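Local structure of cobalamin biosynthesis protein CobN (7C6O) at residues Leu721-Phe727 / Phe792-Val797. The protein is the large, catalytic subunit of cobaltochelatase, which probably inserts cobalt into the corrin ring during cobalamin biosynthesis. Sequence-based numbering, arbitrary orientation.
Sequences LRARQLF and FAATEV
F792 of helix 784-801 drives its ring between L721, Q725 and F727, residues of the end of helix 710-722 and the extended chain that follows it. With F727 it forms a T-shaped (edge-to-face) pair: the rim of F792 points at one face of F727, planes at 82° and centroids 5.2 Å apart. F792 CE1 makes the approach, lying 3.7 Å from F727 CD1 and set off from the middle of that face toward its rim. Having CG anti to the backbone N (chi1 176°) sends the F792 ring out from the helix to the facing chain. A bend at chi2 brings the amide of Q725 in beside F792, its CD, like its CG, 3.7 Å from F792 CE2, with amide and ring planes 34° apart. NE2 is also hydrogen-bonded to the backbone O of I720. L721 fits its branched end to the helix: CD1 meets the small methyl of A793, CB, at 3.7 Å, and CD2 reaches the edge of F792 and V797 CG2. One helical turn beyond F792, E796 sets its carboxylate obliquely against F727, E796 CD 3.4 Å from F727 CZ. Cohesion between the two helices and the intervening chain thus comes from dispersion and the edge-to-face pair; the carboxylate sits by the ring rim at CZ, where the partly positive C-H may favour it slightly, its OE1 held by a salt bridge to R800.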
loop_
_atom_site.group_PDB
_atom_site.type_symbol
_atom_site.label_atom_id
_atom_site.label_comp_id
_atom_site.label_asym_id
_atom_site.label_seq_id
_atom_site.Cartn_x
_atom_site.Cartn_y
_atom_site.Cartn_z
ATOM N N LEU A 721 2.595 21.118 13.292
ATOM C CA LEU A 721 1.950 22.406 13.074
ATOM C C LEU A 721 2.627 23.253 12.006
ATOM O O LEU A 721 2.049 24.263 11.589
ATOM C CB LEU A 721 1.904 23.201 14.380
ATOM C CG LEU A 721 1.031 22.639 15.501
ATOM C CD1 LEU A 721 1.111 23.536 16.729
ATOM C CD2 LEU A 721 -0.406 22.488 15.023
ATOM N N ARG A 722 3.832 22.886 11.562
ATOM C CA ARG A 722 4.518 23.708 10.571
ATOM C C ARG A 722 3.803 23.683 9.226
ATOM O O ARG A 722 3.854 24.666 8.477
ATOM C CB ARG A 722 5.967 23.248 10.408
ATOM C CG ARG A 722 6.822 24.219 9.607
ATOM C CD ARG A 722 8.186 23.643 9.274
ATOM N NE ARG A 722 9.054 23.529 10.442
ATOM C CZ ARG A 722 10.307 23.090 10.390
ATOM N NH1 ARG A 722 10.834 22.724 9.228
ATOM N NH2 ARG A 722 11.035 23.015 11.497
ATOM N N ALA A 723 3.125 22.588 8.910
ATOM C CA ALA A 723 2.483 22.449 7.614
ATOM C C ALA A 723 1.111 23.106 7.606
ATOM O O ALA A 723 0.446 23.227 8.641
ATOM C CB ALA A 723 2.338 20.973 7.244
ATOM N N ARG A 724 0.693 23.551 6.423
ATOM C CA ARG A 724 -0.693 23.951 6.241
ATOM C C ARG A 724 -1.580 22.716 6.367
ATOM O O ARG A 724 -1.277 21.655 5.808
ATOM C CB ARG A 724 -0.878 24.650 4.889
ATOM C CG ARG A 724 -1.637 23.867 3.824
ATOM C CD ARG A 724 -0.710 23.011 2.969
ATOM N NE ARG A 724 -1.466 22.110 2.100
ATOM C CZ ARG A 724 -1.590 20.803 2.303
ATOM N NH1 ARG A 724 -0.994 20.231 3.341
ATOM N NH2 ARG A 724 -2.303 20.065 1.464
ATOM N N GLN A 725 -2.659 22.842 7.130
ATOM C CA GLN A 725 -3.471 21.685 7.477
ATOM C C GLN A 725 -4.553 21.436 6.437
ATOM O O GLN A 725 -5.340 22.333 6.119
ATOM C CB GLN A 725 -4.106 21.871 8.858
ATOM C CG GLN A 725 -3.105 22.093 9.983
ATOM C CD GLN A 725 -2.156 20.922 10.173
ATOM O OE1 GLN A 725 -2.450 19.791 9.774
ATOM N NE2 GLN A 725 -1.008 21.189 10.784
ATOM N N LEU A 726 -4.578 20.218 5.903
ATOM C CA LEU A 726 -5.744 19.697 5.200
ATOM C C LEU A 726 -6.568 18.930 6.225
ATOM O O LEU A 726 -6.181 17.837 6.651
ATOM C CB LEU A 726 -5.334 18.804 4.030
ATOM C CG LEU A 726 -6.473 18.209 3.199
ATOM C CD1 LEU A 726 -7.274 19.305 2.506
ATOM C CD2 LEU A 726 -5.931 17.220 2.184
ATOM N N PHE A 727 -7.684 19.516 6.645
ATOM C CA PHE A 727 -8.490 18.948 7.718
ATOM C C PHE A 727 -9.957 19.093 7.353
ATOM O O PHE A 727 -10.401 20.185 6.986
ATOM C CB PHE A 727 -8.193 19.638 9.055
ATOM C CG PHE A 727 -8.764 18.921 10.244
ATOM C CD1 PHE A 727 -8.080 17.867 10.828
ATOM C CD2 PHE A 727 -9.983 19.302 10.779
ATOM C CE1 PHE A 727 -8.602 17.204 11.923
ATOM C CE2 PHE A 727 -10.512 18.643 11.874
ATOM C CZ PHE A 727 -9.820 17.594 12.448
ATOM N N PHE A 792 -6.226 24.526 17.380
ATOM C CA PHE A 792 -6.241 23.281 16.620
ATOM C C PHE A 792 -5.305 22.250 17.238
ATOM O O PHE A 792 -5.639 21.061 17.309
ATOM C CB PHE A 792 -5.854 23.560 15.167
ATOM C CG PHE A 792 -5.735 22.326 14.315
ATOM C CD1 PHE A 792 -6.865 21.662 13.868
ATOM C CD2 PHE A 792 -4.489 21.841 13.947
ATOM C CE1 PHE A 792 -6.755 20.531 13.078
ATOM C CE2 PHE A 792 -4.373 20.711 13.158
ATOM C CZ PHE A 792 -5.508 20.056 12.722
ATOM N N ALA A 793 -4.132 22.689 17.699
ATOM C CA ALA A 793 -3.206 21.772 18.354
ATOM C C ALA A 793 -3.820 21.174 19.613
ATOM O O ALA A 793 -3.689 19.971 19.867
ATOM C CB ALA A 793 -1.901 22.494 18.688
ATOM N N ALA A 794 -4.501 21.997 20.410
ATOM C CA ALA A 794 -5.057 21.509 21.666
ATOM C C ALA A 794 -6.308 20.669 21.443
ATOM O O ALA A 794 -6.549 19.713 22.188
ATOM C CB ALA A 794 -5.363 22.683 22.598
ATOM N N THR A 795 -7.103 20.994 20.425
ATOM C CA THR A 795 -8.365 20.307 20.183
ATOM C C THR A 795 -8.196 19.017 19.388
ATOM O O THR A 795 -8.868 18.021 19.683
ATOM C CB THR A 795 -9.334 21.242 19.449
ATOM O OG1 THR A 795 -9.550 22.421 20.235
ATOM C CG2 THR A 795 -10.663 20.552 19.216
ATOM N N GLU A 796 -7.311 19.004 18.393
ATOM C CA GLU A 796 -7.175 17.860 17.501
ATOM C C GLU A 796 -5.840 17.142 17.634
ATOM O O GLU A 796 -5.820 15.926 17.836
ATOM C CB GLU A 796 -7.380 18.303 16.045
ATOM C CG GLU A 796 -8.767 18.833 15.747
ATOM C CD GLU A 796 -9.835 17.758 15.817
ATOM O OE1 GLU A 796 -9.486 16.556 15.776
ATOM O OE2 GLU A 796 -11.030 18.117 15.912
ATOM N N VAL A 797 -4.721 17.862 17.522
ATOM C CA VAL A 797 -3.413 17.209 17.476
ATOM C C VAL A 797 -3.145 16.447 18.769
ATOM O O VAL A 797 -2.845 15.248 18.754
ATOM C CB VAL A 797 -2.307 18.240 17.193
ATOM C CG1 VAL A 797 -0.949 17.553 17.132
ATOM C CG2 VAL A 797 -2.595 18.994 15.905
#